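Local coordinates for type ii site-specific deoxyribonuclease (Klebsiella pneumoniae, PDB 6EKR), which probably cleaves double-stranded DNA at a specific palindromic sequence, as a type IIP restriction endonuclease of the PD-(D/E)xK nuclease class, at residues Phe136-Met141 with Ile193-Thr198; Thr198-Ile203 with Glu231-Lys236; Ala227-Thr232 with Tyr264-Pro269; Ile244-Thr249 with Glu270-Arg275. The protein carries 2 engineered substitutions. All blocks are in the same frame, centred on the assembly; numbering follows the deposited sequence.

Contact 1: Phe136-Met141 with Ile193-Thr198; sequences FFEIFM and IPLKIT
With CG of F137 set opposite its own backbone N (chi1 -173°), the ring leaves helix 132-148 toward the chain that continues strand 190-194; L195 there turns CG away from its carbonyl carbon (chi1 -61°) and brings CD2 to meet it. CD2 sits above the centre of the ring, 3.8 Å from the centroid of F137 and 12° off the normal, a CH-pi contact over the face. The same methyl lies 3.6 Å from CG of M141, a selenomethionine one helical turn after F137, while the sister methyl CD1 rests against the helix flank, 4.0 Å from CA of E138. The branched end of leucine lets one methyl meet F137 and M141 and the other meet E138. I197 adds its CD1, 3.7 Å from CD2 of F137, and at the ring edge the carbonyl O of K196 comes near the ring plane, 3.6 Å from CE2. No hydrogen bond crosses the contact; apolar side chains suit such a buried place, and V115 of helix 101-125 also packs on F137 and I197. This is helix-on-sheet packing, with a long helix lying against the central mixed sheet, as in the alpha/beta core of PD-(D/E)xK nucleases.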
loop_
_atom_site.group_PDB
_atom_site.type_symbol
_atom_site.label_atom_id
_atom_site.label_comp_id
_atom_site.label_asym_id
_atom_site.label_seq_id
_atom_site.Cartn_x
_atom_site.Cartn_y
_atom_site.Cartn_z
ATOM N N PHE A 136 15.926 -4.933 -10.868
ATOM C CA PHE A 136 17.251 -5.511 -10.868
ATOM C C PHE A 136 17.478 -6.391 -9.626
ATOM O O PHE A 136 18.012 -7.501 -9.739
ATOM C CB PHE A 136 18.349 -4.459 -11.058
ATOM C CG PHE A 136 19.720 -5.048 -11.096
ATOM C CD1 PHE A 136 20.197 -5.642 -12.256
ATOM C CD2 PHE A 136 20.508 -5.075 -9.950
ATOM C CE1 PHE A 136 21.451 -6.228 -12.289
ATOM C CE2 PHE A 136 21.761 -5.646 -9.969
ATOM C CZ PHE A 136 22.236 -6.226 -11.148
ATOM N N PHE A 137 17.044 -5.913 -8.460
ATOM C CA PHE A 137 17.110 -6.705 -7.238
ATOM C C PHE A 137 16.553 -8.121 -7.438
ATOM O O PHE A 137 17.236 -9.087 -7.131
ATOM C CB PHE A 137 16.431 -5.973 -6.073
ATOM C CG PHE A 137 16.604 -6.641 -4.710
ATOM C CD1 PHE A 137 17.658 -7.518 -4.450
ATOM C CD2 PHE A 137 15.711 -6.361 -3.681
ATOM C CE1 PHE A 137 17.803 -8.119 -3.207
ATOM C CE2 PHE A 137 15.851 -6.955 -2.425
ATOM C CZ PHE A 137 16.903 -7.833 -2.187
ATOM N N GLU A 138 15.342 -8.251 -7.970
ATOM C CA GLU A 138 14.785 -9.574 -8.250
ATOM C C GLU A 138 15.670 -10.403 -9.199
ATOM O O GLU A 138 16.023 -11.549 -8.896
ATOM C CB GLU A 138 13.377 -9.463 -8.825
ATOM C CG GLU A 138 12.862 -10.792 -9.360
ATOM C CD GLU A 138 11.471 -10.727 -9.929
ATOM O OE1 GLU A 138 11.168 -9.764 -10.658
ATOM O OE2 GLU A 138 10.681 -11.658 -9.659
ATOM N N ILE A 139 16.006 -9.811 -10.346
ATOM C CA ILE A 139 16.821 -10.438 -11.389
ATOM C C ILE A 139 18.155 -10.965 -10.844
ATOM O O ILE A 139 18.568 -12.100 -11.139
ATOM C CB ILE A 139 17.117 -9.408 -12.496
ATOM C CG1 ILE A 139 15.913 -9.237 -13.406
ATOM C CG2 ILE A 139 18.343 -9.794 -13.330
ATOM C CD1 ILE A 139 16.125 -8.104 -14.372
ATOM N N PHE A 140 18.816 -10.114 -10.061
ATOM C CA PHE A 140 20.082 -10.434 -9.445
ATOM C C PHE A 140 19.954 -11.616 -8.513
ATOM O O PHE A 140 20.733 -12.563 -8.606
ATOM C CB PHE A 140 20.593 -9.241 -8.658
ATOM C CG PHE A 140 21.866 -9.509 -7.931
ATOM C CD1 PHE A 140 23.065 -9.654 -8.632
ATOM C CD2 PHE A 140 21.875 -9.618 -6.543
ATOM C CE1 PHE A 140 24.247 -9.901 -7.964
ATOM C CE2 PHE A 140 23.059 -9.866 -5.864
ATOM C CZ PHE A 140 24.248 -10.001 -6.579
HETATM N N MSE A 141 18.978 -11.552 -7.608
HETATM C CA MSE A 141 18.784 -12.598 -6.629
HETATM C C MSE A 141 18.415 -13.890 -7.317
HETATM O O MSE A 141 18.881 -14.956 -6.930
HETATM C CB MSE A 141 17.727 -12.206 -5.616
HETATM C CG MSE A 141 18.209 -11.165 -4.627
HETATM SE SE MSE A 141 20.006 -11.512 -3.889
HETATM C CE MSE A 141 19.651 -13.252 -3.051
ATOM N N ILE A 193 9.768 -15.629 -2.287
ATOM C CA ILE A 193 10.674 -14.562 -1.877
ATOM C C ILE A 193 10.230 -13.180 -2.388
ATOM O O ILE A 193 10.529 -12.801 -3.518
ATOM C CB ILE A 193 12.128 -14.877 -2.262
ATOM C CG1 ILE A 193 12.515 -16.254 -1.701
ATOM C CG2 ILE A 193 13.056 -13.773 -1.759
ATOM C CD1 ILE A 193 13.582 -16.983 -2.490
ATOM N N PRO A 194 9.487 -12.432 -1.547
ATOM C CA PRO A 194 9.139 -11.072 -1.904
ATOM C C PRO A 194 10.359 -10.175 -1.782
ATOM O O PRO A 194 10.976 -10.101 -0.719
ATOM C CB PRO A 194 8.088 -10.689 -0.854
ATOM C CG PRO A 194 7.725 -11.952 -0.151
ATOM C CD PRO A 194 8.918 -12.806 -0.239
ATOM N N LEU A 195 10.704 -9.500 -2.869
ATOM C CA LEU A 195 11.863 -8.632 -2.880
ATOM C C LEU A 195 11.412 -7.193 -2.911
ATOM O O LEU A 195 10.495 -6.857 -3.661
ATOM C CB LEU A 195 12.739 -8.951 -4.084
ATOM C CG LEU A 195 13.232 -10.395 -4.012
ATOM C CD1 LEU A 195 12.749 -11.209 -5.198
ATOM C CD2 LEU A 195 14.727 -10.443 -3.862
ATOM N N LYS A 196 12.034 -6.372 -2.062
ATOM C CA LYS A 196 11.813 -4.935 -1.983
ATOM C C LYS A 196 13.080 -4.295 -1.440
ATOM O O LYS A 196 13.651 -4.796 -0.480
ATOM C CB LYS A 196 10.677 -4.607 -1.018
ATOM C CG LYS A 196 9.316 -5.130 -1.404
ATOM C CD LYS A 196 8.318 -4.943 -0.264
ATOM C CE LYS A 196 7.244 -6.008 -0.327
ATOM N NZ LYS A 196 6.893 -6.271 -1.758
ATOM N N ILE A 197 13.503 -3.183 -2.040
ATOM C CA ILE A 197 14.668 -2.447 -1.562
ATOM C C ILE A 197 14.364 -1.934 -0.153
ATOM O O ILE A 197 15.121 -2.201 0.789
ATOM C CB ILE A 197 15.084 -1.274 -2.510
ATOM C CG1 ILE A 197 15.188 -1.730 -3.972
ATOM C CG2 ILE A 197 16.409 -0.637 -2.063
ATOM C CD1 ILE A 197 16.237 -2.772 -4.248
ATOM N N THR A 198 13.264 -1.195 -0.023
ATOM C CA THR A 198 12.701 -0.827 1.278
ATOM C C THR A 198 11.202 -1.123 1.216
ATOM O O THR A 198 10.622 -1.164 0.123
ATOM C CB THR A 198 12.974 0.638 1.663
ATOM O OG1 THR A 198 12.512 1.505 0.626
ATOM C CG2 THR A 198 14.449 0.879 1.868
#

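Contact 2: Thr198-Ile203 with Glu231-Lys236; sequences TTRERI and ETQQDK. With SO4 (sulfate ion), chain D.
A polar, partly buried contact joins T199 and R200 to E231 and T232 beyond the ends of two adjacent parallel strands, 190-194 and 222-227, of the PD-(D/E)xK core sheet. Residues 198-203 are the last part of the loop leading to helix 204-217, and E231 leads into strand 232-235, half of a small antiparallel hairpin with strand 240-243. A carboxylate suits position 231 because T199 offers it two donors. The hydroxyl OG1 of T199 gives a hydrogen bond to OE2 of E231 at 2.6 Å, reaching the syn side but 33° out of the carboxylate plane, and the backbone N of T199 makes a weak one to OE1 of E231 at 3.3 Å. OE2 has a further donor in the hydroxyl of Y265, so the group is gripped from several directions. Bending at chi2 (-68°) directs the long chain of R200 back toward the hairpin. Its NH2 bonds the carbonyl O of T232 at 3.0 Å, close to the guanidinium plane, whereas NH1 forms only a long salt bridge with OE1 of E231, 3.8 Å apart. I171 of the second subunit packs on R200 too. Arginine, with donors all round its edge, can serve protein and anion together: a sulfate, probably from the crystallisation liquor, occupies another part of that edge. NE of R200 donates a hydrogen bond to sulfate O4 at 2.8 Å, nearly straight at 171°, and NH2 of R200 donates one to sulfate O1 at 3.0 Å.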
loop_
_atom_site.group_PDB
_atom_site.type_symbol
_atom_site.label_atom_id
_atom_site.label_comp_id
_atom_site.label_asym_id
_atom_site.label_seq_id
_atom_site.Cartn_x
_atom_site.Cartn_y
_atom_site.Cartn_z
ATOM N N THR A 198 13.264 -1.195 -0.023
ATOM C CA THR A 198 12.701 -0.827 1.278
ATOM C C THR A 198 11.202 -1.123 1.216
ATOM O O THR A 198 10.622 -1.164 0.123
ATOM C CB THR A 198 12.974 0.638 1.663
ATOM O OG1 THR A 198 12.512 1.505 0.626
ATOM C CG2 THR A 198 14.449 0.879 1.868
ATOM N N THR A 199 10.578 -1.358 2.369
ATOM C CA THR A 199 9.218 -1.901 2.376
ATOM C C THR A 199 8.130 -0.835 2.335
ATOM O O THR A 199 7.178 -0.937 1.548
ATOM C CB THR A 199 8.969 -2.867 3.566
ATOM O OG1 THR A 199 9.466 -2.292 4.778
ATOM C CG2 THR A 199 9.647 -4.218 3.330
ATOM N N ARG A 200 8.286 0.187 3.175
ATOM C CA ARG A 200 7.283 1.246 3.354
ATOM C C ARG A 200 5.922 0.672 3.769
ATOM O O ARG A 200 5.852 -0.176 4.668
ATOM C CB ARG A 200 7.197 2.133 2.107
ATOM C CG ARG A 200 8.530 2.775 1.735
ATOM C CD ARG A 200 8.950 3.805 2.779
ATOM N NE ARG A 200 10.169 4.511 2.389
ATOM C CZ ARG A 200 11.400 4.154 2.753
ATOM N NH1 ARG A 200 11.588 3.097 3.535
ATOM N NH2 ARG A 200 12.447 4.859 2.345
ATOM N N GLU A 201 4.859 1.096 3.095
ATOM C CA GLU A 201 3.516 0.626 3.421
ATOM C C GLU A 201 3.197 -0.743 2.825
ATOM O O GLU A 201 2.209 -1.369 3.194
ATOM C CB GLU A 201 2.468 1.644 2.972
ATOM C CG GLU A 201 2.415 1.852 1.472
ATOM C CD GLU A 201 3.586 2.652 0.956
ATOM O OE1 GLU A 201 3.912 3.687 1.568
ATOM O OE2 GLU A 201 4.176 2.252 -0.067
ATOM N N ARG A 202 4.032 -1.201 1.902
ATOM C CA ARG A 202 3.857 -2.515 1.270
ATOM C C ARG A 202 4.317 -3.669 2.170
ATOM O O ARG A 202 4.578 -4.770 1.689
ATOM C CB ARG A 202 4.594 -2.582 -0.075
ATOM C CG ARG A 202 4.435 -1.367 -0.967
ATOM C CD ARG A 202 5.114 -1.542 -2.344
ATOM N NE ARG A 202 6.510 -2.036 -2.340
ATOM C CZ ARG A 202 7.581 -1.367 -1.893
ATOM N NH1 ARG A 202 7.468 -0.150 -1.353
ATOM N NH2 ARG A 202 8.780 -1.935 -1.975
ATOM N N ILE A 203 4.417 -3.408 3.469
ATOM C CA ILE A 203 4.862 -4.410 4.439
ATOM C C ILE A 203 3.784 -5.468 4.699
ATOM O O ILE A 203 4.108 -6.628 4.975
ATOM C CB ILE A 203 5.376 -3.758 5.775
ATOM C CG1 ILE A 203 5.794 -4.817 6.811
ATOM C CG2 ILE A 203 4.352 -2.798 6.368
ATOM C CD1 ILE A 203 7.056 -5.594 6.453
ATOM N N GLU A 231 15.901 -0.094 5.443
ATOM C CA GLU A 231 14.681 0.633 5.724
ATOM C C GLU A 231 15.055 2.089 5.908
ATOM O O GLU A 231 14.361 2.834 6.588
ATOM C CB GLU A 231 13.988 0.095 6.977
ATOM C CG GLU A 231 13.371 -1.279 6.840
ATOM C CD GLU A 231 12.330 -1.371 5.740
ATOM O OE1 GLU A 231 11.843 -0.320 5.257
ATOM O OE2 GLU A 231 11.994 -2.511 5.356
ATOM N N THR A 232 16.163 2.484 5.294
ATOM C CA THR A 232 16.653 3.853 5.370
ATOM C C THR A 232 15.734 4.830 4.661
ATOM O O THR A 232 15.094 4.504 3.660
ATOM C CB THR A 232 18.053 4.000 4.752
ATOM O OG1 THR A 232 18.023 3.590 3.379
ATOM C CG2 THR A 232 19.074 3.168 5.507
ATOM N N GLN A 233 15.666 6.034 5.200
ATOM C CA GLN A 233 15.007 7.126 4.521
ATOM C C GLN A 233 15.903 8.342 4.576
ATOM O O GLN A 233 16.451 8.683 5.630
ATOM C CB GLN A 233 13.656 7.442 5.148
ATOM C CG GLN A 233 12.799 8.362 4.282
ATOM C CD GLN A 233 11.569 8.861 5.006
ATOM O OE1 GLN A 233 11.668 9.473 6.083
ATOM N NE2 GLN A 233 10.397 8.611 4.417
ATOM N N GLN A 234 16.051 8.984 3.424
ATOM C CA GLN A 234 16.861 10.174 3.313
ATOM C C GLN A 234 16.068 11.385 3.762
ATOM O O GLN A 234 14.887 11.529 3.432
ATOM C CB GLN A 234 17.320 10.364 1.872
ATOM C CG GLN A 234 18.515 11.278 1.739
ATOM C CD GLN A 234 19.405 10.899 0.573
ATOM O OE1 GLN A 234 18.986 10.953 -0.587
ATOM N NE2 GLN A 234 20.646 10.520 0.872
ATOM N N ASP A 235 16.722 12.235 4.544
ATOM C CA ASP A 235 16.250 13.587 4.768
ATOM C C ASP A 235 17.297 14.466 4.106
ATOM O O ASP A 235 18.334 14.766 4.715
ATOM C CB ASP A 235 16.144 13.880 6.262
ATOM C CG ASP A 235 15.262 15.082 6.568
ATOM O OD1 ASP A 235 14.935 15.862 5.637
ATOM O OD2 ASP A 235 14.898 15.243 7.756
ATOM N N LYS A 236 17.037 14.842 2.847
ATOM C CA LYS A 236 18.008 15.574 2.007
ATOM C C LYS A 236 18.364 16.968 2.525
ATOM O O LYS A 236 19.451 17.476 2.248
ATOM C CB LYS A 236 17.535 15.663 0.549
ATOM C CG LYS A 236 17.995 14.504 -0.344
HETATM S S SO4 D . 10.937 7.134 -0.129
HETATM O O1 SO4 D . 12.276 7.204 0.450
HETATM O O2 SO4 D . 10.862 6.003 -1.051
HETATM O O3 SO4 D . 10.650 8.376 -0.847
HETATM O O4 SO4 D . 9.973 6.951 0.953
#

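Contact 3: Ala227-Thr232 with Tyr264-Pro269; sequences ACISET and YYCDIP
Residues 227-232 and 264-269 run parallel, with A227 beside Y264 as a parallel bridge at the ends of strands 222-227 and 262-265. The CA atoms stay about 4.9 Å apart from that pair on to S230 and D267, so the two segments stay side by side after regular strand geometry fades. C228 N bonds Y264 O at 2.8 Å, and farther on D267 N bonds I229 O, also at 2.8 Å.

Y265 dominates the side-chain packing. Its CG stands beside the backbone N (chi1 -69°), which carries the ring across to residues 227-232, where CB of C228 lies 3.5 Å from CE1 of Y265. SG of C228 makes an oblique sulfur-aromatic contact, 4.7 Å from the ring centroid. At the ring edge lies the carbonyl O of S230, 3.3 Å from CE1 of Y265. A tyrosine suits this place because its ring packs in a buried site while its hydroxyl finds an acceptor there: OH donates to OE2 of E231 at 2.8 Å, on the anti side of the carboxylate and 16° out of its plane, and the same oxygen also accepts the hydroxyl of T199. CG of P269 packs on CG of E231, 3.9 Å away.

D267 OD2 is hydrogen-bonded to Y56. Around the pair, helix 101-125 packs on I229 and C266, helix 286-298 reaches A227, Y264 and C266, and strands 190-194 and 283-285 continue the sheet beyond strands 222-227 and 262-265.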
loop_
_atom_site.group_PDB
_atom_site.type_symbol
_atom_site.label_atom_id
_atom_site.label_comp_id
_atom_site.label_asym_id
_atom_site.label_seq_id
_atom_site.Cartn_x
_atom_site.Cartn_y
_atom_site.Cartn_z
ATOM N N ALA A 227 13.142 -10.589 1.592
ATOM C CA ALA A 227 14.471 -10.039 1.298
ATOM C C ALA A 227 14.418 -8.546 0.998
ATOM O O ALA A 227 13.706 -8.123 0.093
ATOM C CB ALA A 227 15.109 -10.777 0.135
ATOM N N CYS A 228 15.180 -7.763 1.759
ATOM C CA CYS A 228 15.257 -6.319 1.574
ATOM C C CYS A 228 16.697 -5.820 1.567
ATOM O O CYS A 228 17.622 -6.588 1.798
ATOM C CB CYS A 228 14.474 -5.609 2.669
ATOM S SG CYS A 228 12.729 -6.030 2.701
ATOM N N ILE A 229 16.881 -4.532 1.303
ATOM C CA ILE A 229 18.198 -3.925 1.363
ATOM C C ILE A 229 18.343 -3.137 2.660
ATOM O O ILE A 229 19.303 -3.322 3.404
ATOM C CB ILE A 229 18.486 -3.024 0.114
ATOM C CG1 ILE A 229 18.488 -3.855 -1.181
ATOM C CG2 ILE A 229 19.785 -2.217 0.274
ATOM C CD1 ILE A 229 19.324 -5.101 -1.135
ATOM N N SER A 230 17.380 -2.264 2.928
ATOM C CA SER A 230 17.403 -1.453 4.134
ATOM C C SER A 230 15.986 -1.047 4.519
ATOM O O SER A 230 15.008 -1.606 4.022
ATOM C CB SER A 230 18.269 -0.206 3.922
ATOM O OG SER A 230 17.577 0.801 3.185
ATOM N N GLU A 231 15.901 -0.094 5.443
ATOM C CA GLU A 231 14.681 0.633 5.724
ATOM C C GLU A 231 15.055 2.089 5.908
ATOM O O GLU A 231 14.361 2.834 6.588
ATOM C CB GLU A 231 13.988 0.095 6.977
ATOM C CG GLU A 231 13.371 -1.279 6.840
ATOM C CD GLU A 231 12.330 -1.371 5.740
ATOM O OE1 GLU A 231 11.843 -0.320 5.257
ATOM O OE2 GLU A 231 11.994 -2.511 5.356
ATOM N N THR A 232 16.163 2.484 5.294
ATOM C CA THR A 232 16.653 3.853 5.370
ATOM C C THR A 232 15.734 4.830 4.661
ATOM O O THR A 232 15.094 4.504 3.660
ATOM C CB THR A 232 18.053 4.000 4.752
ATOM O OG1 THR A 232 18.023 3.590 3.379
ATOM C CG2 THR A 232 19.074 3.168 5.507
ATOM N N TYR A 264 14.973 -10.433 6.047
ATOM C CA TYR A 264 16.396 -10.303 5.769
ATOM C C TYR A 264 16.748 -8.926 5.222
ATOM O O TYR A 264 16.026 -8.370 4.389
ATOM C CB TYR A 264 16.852 -11.430 4.833
ATOM C CG TYR A 264 16.516 -12.823 5.355
ATOM C CD1 TYR A 264 17.456 -13.570 6.054
ATOM C CD2 TYR A 264 15.253 -13.380 5.164
ATOM C CE1 TYR A 264 17.156 -14.829 6.541
ATOM C CE2 TYR A 264 14.945 -14.638 5.651
ATOM C CZ TYR A 264 15.904 -15.356 6.335
ATOM O OH TYR A 264 15.608 -16.605 6.816
ATOM N N TYR A 265 17.850 -8.373 5.719
ATOM C CA TYR A 265 18.330 -7.073 5.285
ATOM C C TYR A 265 19.829 -7.089 5.092
ATOM O O TYR A 265 20.547 -7.778 5.800
ATOM C CB TYR A 265 18.014 -6.001 6.322
ATOM C CG TYR A 265 16.556 -5.646 6.483
ATOM C CD1 TYR A 265 15.977 -4.625 5.728
ATOM C CD2 TYR A 265 15.764 -6.310 7.417
ATOM C CE1 TYR A 265 14.634 -4.292 5.887
ATOM C CE2 TYR A 265 14.425 -5.986 7.588
ATOM C CZ TYR A 265 13.864 -4.981 6.828
ATOM O OH TYR A 265 12.540 -4.674 7.014
ATOM N N CYS A 266 20.299 -6.315 4.127
ATOM C CA CYS A 266 21.707 -6.030 4.012
ATOM C C CYS A 266 22.059 -5.102 5.146
ATOM O O CYS A 266 23.067 -5.280 5.827
ATOM C CB CYS A 266 21.992 -5.330 2.693
ATOM S SG CYS A 266 22.204 -6.442 1.342
ATOM N N ASP A 267 21.197 -4.111 5.334
ATOM C CA ASP A 267 21.375 -3.085 6.327
ATOM C C ASP A 267 20.179 -3.188 7.254
ATOM O O ASP A 267 19.165 -2.539 7.041
ATOM C CB ASP A 267 21.450 -1.728 5.621
ATOM C CG ASP A 267 21.563 -0.554 6.575
ATOM O OD1 ASP A 267 21.670 -0.743 7.807
ATOM O OD2 ASP A 267 21.550 0.585 6.068
ATOM N N ILE A 268 20.303 -4.036 8.272
ATOM C CA ILE A 268 19.227 -4.263 9.229
ATOM C C ILE A 268 19.033 -3.019 10.079
ATOM O O ILE A 268 19.992 -2.545 10.700
ATOM C CB ILE A 268 19.501 -5.453 10.156
ATOM C CG1 ILE A 268 19.665 -6.740 9.353
ATOM C CG2 ILE A 268 18.347 -5.622 11.117
ATOM C CD1 ILE A 268 20.484 -7.811 10.049
ATOM N N PRO A 269 17.794 -2.477 10.104
ATOM C CA PRO A 269 17.565 -1.341 10.991
ATOM C C PRO A 269 17.734 -1.782 12.429
ATOM O O PRO A 269 17.254 -2.852 12.822
ATOM C CB PRO A 269 16.114 -0.936 10.712
ATOM C CG PRO A 269 15.493 -2.100 10.036
ATOM C CD PRO A 269 16.581 -2.868 9.355
#

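Contact 4: Ile244-Thr249 with Glu270-Arg275; sequences ICVPGT and ERYLER
From CB of Y272 the side chain sets CG on the backbone N side (chi1 -72°), which carries the ring toward C245 and V246. CD1 of Y272 lies 4.0 Å from SG of C245; next, CE1 lies 3.4 Å from CB of C245, and CZ remains close to that same carbon. SG of C245 lies over one face of the ring, 3.8 Å from the centroid and 16° off the normal, a cysteine sulfur-aromatic contact in which the polarisable sulfur is offset toward the rim. At the tip, OH accepts a hydrogen bond from the backbone N of V246, 2.9 Å long and nearly straight at 171°. V246 is at the N-cap position of helix 247-257, so the tyrosine holds the backbone just where that helix starts, and P247 follows in the first turn, where a residue without an N-H is readily accommodated. The ring also touches Y265 and M263, which places the contact beside strand 262-265. Next to it R271 lays its guanidinium over P247, CB of the proline lying 3.6 Å from NH2 of R271, while NH2 of R271 makes a salt bridge to D276. Two residues after P247, T249 OG1 is hydrogen-bonded to D167 of the second subunit.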
loop_
_atom_site.group_PDB
_atom_site.type_symbol
_atom_site.label_atom_id
_atom_site.label_comp_id
_atom_site.label_asym_id
_atom_site.label_seq_id
_atom_site.Cartn_x
_atom_site.Cartn_y
_atom_site.Cartn_z
ATOM N N ILE A 244 12.790 3.704 8.808
ATOM C CA ILE A 244 11.332 3.668 8.895
ATOM C C ILE A 244 10.833 2.300 9.343
ATOM O O ILE A 244 10.685 1.381 8.535
ATOM C CB ILE A 244 10.641 4.097 7.577
ATOM C CG1 ILE A 244 11.055 5.523 7.169
ATOM C CG2 ILE A 244 9.114 3.987 7.709
ATOM C CD1 ILE A 244 10.733 6.628 8.198
ATOM N N CYS A 245 10.563 2.184 10.638
ATOM C CA CYS A 245 10.186 0.909 11.228
ATOM C C CYS A 245 8.811 0.917 11.869
ATOM O O CYS A 245 8.363 1.915 12.442
ATOM C CB CYS A 245 11.220 0.475 12.255
ATOM S SG CYS A 245 12.812 0.174 11.541
ATOM N N VAL A 246 8.159 -0.231 11.784
ATOM C CA VAL A 246 6.810 -0.380 12.277
ATOM C C VAL A 246 6.726 -1.669 13.134
ATOM O O VAL A 246 6.008 -2.612 12.790
ATOM C CB VAL A 246 5.773 -0.314 11.088
ATOM C CG1 VAL A 246 5.575 1.109 10.634
ATOM C CG2 VAL A 246 6.231 -1.144 9.901
ATOM N N PRO A 247 7.458 -1.702 14.267
ATOM C CA PRO A 247 7.625 -2.947 15.018
ATOM C C PRO A 247 6.311 -3.502 15.548
ATOM O O PRO A 247 6.125 -4.717 15.553
ATOM C CB PRO A 247 8.542 -2.544 16.178
ATOM C CG PRO A 247 8.378 -1.079 16.312
ATOM C CD PRO A 247 8.146 -0.578 14.928
ATOM N N GLY A 248 5.412 -2.612 15.975
ATOM C CA GLY A 248 4.083 -3.003 16.433
ATOM C C GLY A 248 3.295 -3.691 15.335
ATOM O O GLY A 248 2.658 -4.727 15.558
ATOM N N THR A 249 3.352 -3.118 14.138
ATOM C CA THR A 249 2.615 -3.637 13.000
ATOM C C THR A 249 3.073 -5.043 12.587
ATOM O O THR A 249 2.248 -5.915 12.300
ATOM C CB THR A 249 2.663 -2.628 11.839
ATOM O OG1 THR A 249 1.673 -1.624 12.080
ATOM C CG2 THR A 249 2.379 -3.281 10.497
ATOM N N GLU A 270 18.446 -0.962 13.187
ATOM C CA GLU A 270 18.740 -1.207 14.589
ATOM C C GLU A 270 17.505 -1.566 15.416
ATOM O O GLU A 270 17.587 -2.447 16.277
ATOM C CB GLU A 270 19.438 0.014 15.160
ATOM C CG GLU A 270 19.608 0.029 16.657
ATOM C CD GLU A 270 20.136 1.365 17.122
ATOM O OE1 GLU A 270 21.369 1.476 17.325
ATOM O OE2 GLU A 270 19.318 2.306 17.245
ATOM N N ARG A 271 16.369 -0.916 15.146
ATOM C CA ARG A 271 15.122 -1.217 15.856
ATOM C C ARG A 271 14.675 -2.667 15.687
ATOM O O ARG A 271 14.158 -3.265 16.622
ATOM C CB ARG A 271 13.997 -0.269 15.428
ATOM C CG ARG A 271 12.641 -0.485 16.132
ATOM C CD ARG A 271 12.737 -0.347 17.650
ATOM N NE ARG A 271 11.516 -0.756 18.345
ATOM C CZ ARG A 271 11.241 -2.002 18.733
ATOM N NH1 ARG A 271 12.090 -2.990 18.490
ATOM N NH2 ARG A 271 10.103 -2.269 19.358
ATOM N N TYR A 272 14.878 -3.232 14.500
ATOM C CA TYR A 272 14.439 -4.597 14.231
ATOM C C TYR A 272 15.356 -5.671 14.846
ATOM O O TYR A 272 15.097 -6.867 14.692
ATOM C CB TYR A 272 14.231 -4.841 12.723
ATOM C CG TYR A 272 13.014 -4.163 12.107
ATOM C CD1 TYR A 272 12.039 -3.561 12.898
ATOM C CD2 TYR A 272 12.829 -4.141 10.726
ATOM C CE1 TYR A 272 10.918 -2.947 12.333
ATOM C CE2 TYR A 272 11.714 -3.516 10.150
ATOM C CZ TYR A 272 10.762 -2.924 10.961
ATOM O OH TYR A 272 9.649 -2.319 10.419
ATOM N N LEU A 273 16.403 -5.255 15.557
ATOM C CA LEU A 273 17.313 -6.221 16.184
ATOM C C LEU A 273 16.910 -6.644 17.609
ATOM O O LEU A 273 17.595 -7.443 18.256
ATOM C CB LEU A 273 18.756 -5.705 16.140
ATOM C CG LEU A 273 19.452 -5.958 14.794
ATOM C CD1 LEU A 273 20.926 -5.597 14.844
ATOM C CD2 LEU A 273 19.264 -7.415 14.335
ATOM N N GLU A 274 15.780 -6.115 18.069
ATOM C CA GLU A 274 15.304 -6.290 19.430
ATOM C C GLU A 274 14.439 -7.541 19.577
ATOM O O GLU A 274 13.819 -7.997 18.607
ATOM C CB GLU A 274 14.486 -5.063 19.831
ATOM C CG GLU A 274 15.208 -3.735 19.692
ATOM C CD GLU A 274 16.188 -3.470 20.810
ATOM O OE1 GLU A 274 16.119 -4.151 21.852
ATOM O OE2 GLU A 274 17.037 -2.572 20.655
ATOM N N ARG A 275 14.374 -8.062 20.804
ATOM C CA ARG A 275 13.622 -9.277 21.125
ATOM C C ARG A 275 12.116 -9.206 20.845
ATOM O O ARG A 275 11.508 -10.230 20.531
ATOM C CB ARG A 275 13.857 -9.694 22.585
ATOM C CG ARG A 275 15.038 -10.652 22.838
ATOM C CD ARG A 275 16.364 -9.899 22.919
ATOM N NE ARG A 275 17.388 -10.646 23.651
ATOM C CZ ARG A 275 18.593 -10.168 23.973
ATOM N NH1 ARG A 275 18.949 -8.935 23.628
ATOM N NH2 ARG A 275 19.448 -10.928 24.647
#

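Contacts 1 and 3 are buried and belong to the central mixed sheet: contact 1 lays a helix on the continuation of strand 190-194 by mainly apolar packing, with no hydrogen bond across, whereas contact 3 joins neighbouring parallel segments through backbone bonds and a tyrosine. Contacts 2 and 4 lie farther out, are partly buried and both touch the second subunit; contact 2 relies on an arginine, a carboxylate, one hydroxyl and backbone groups, contact 4 on sulfur, ring, one peptide N-H and an arginine lying over a proline. T198 belongs to contacts 1 and 2, E231 and T232 to contacts 2 and 3. The probable bond E231 O to I244 N (2.9 Å) ties contacts 2 and 3 to contact 4, which does not touch contact 1.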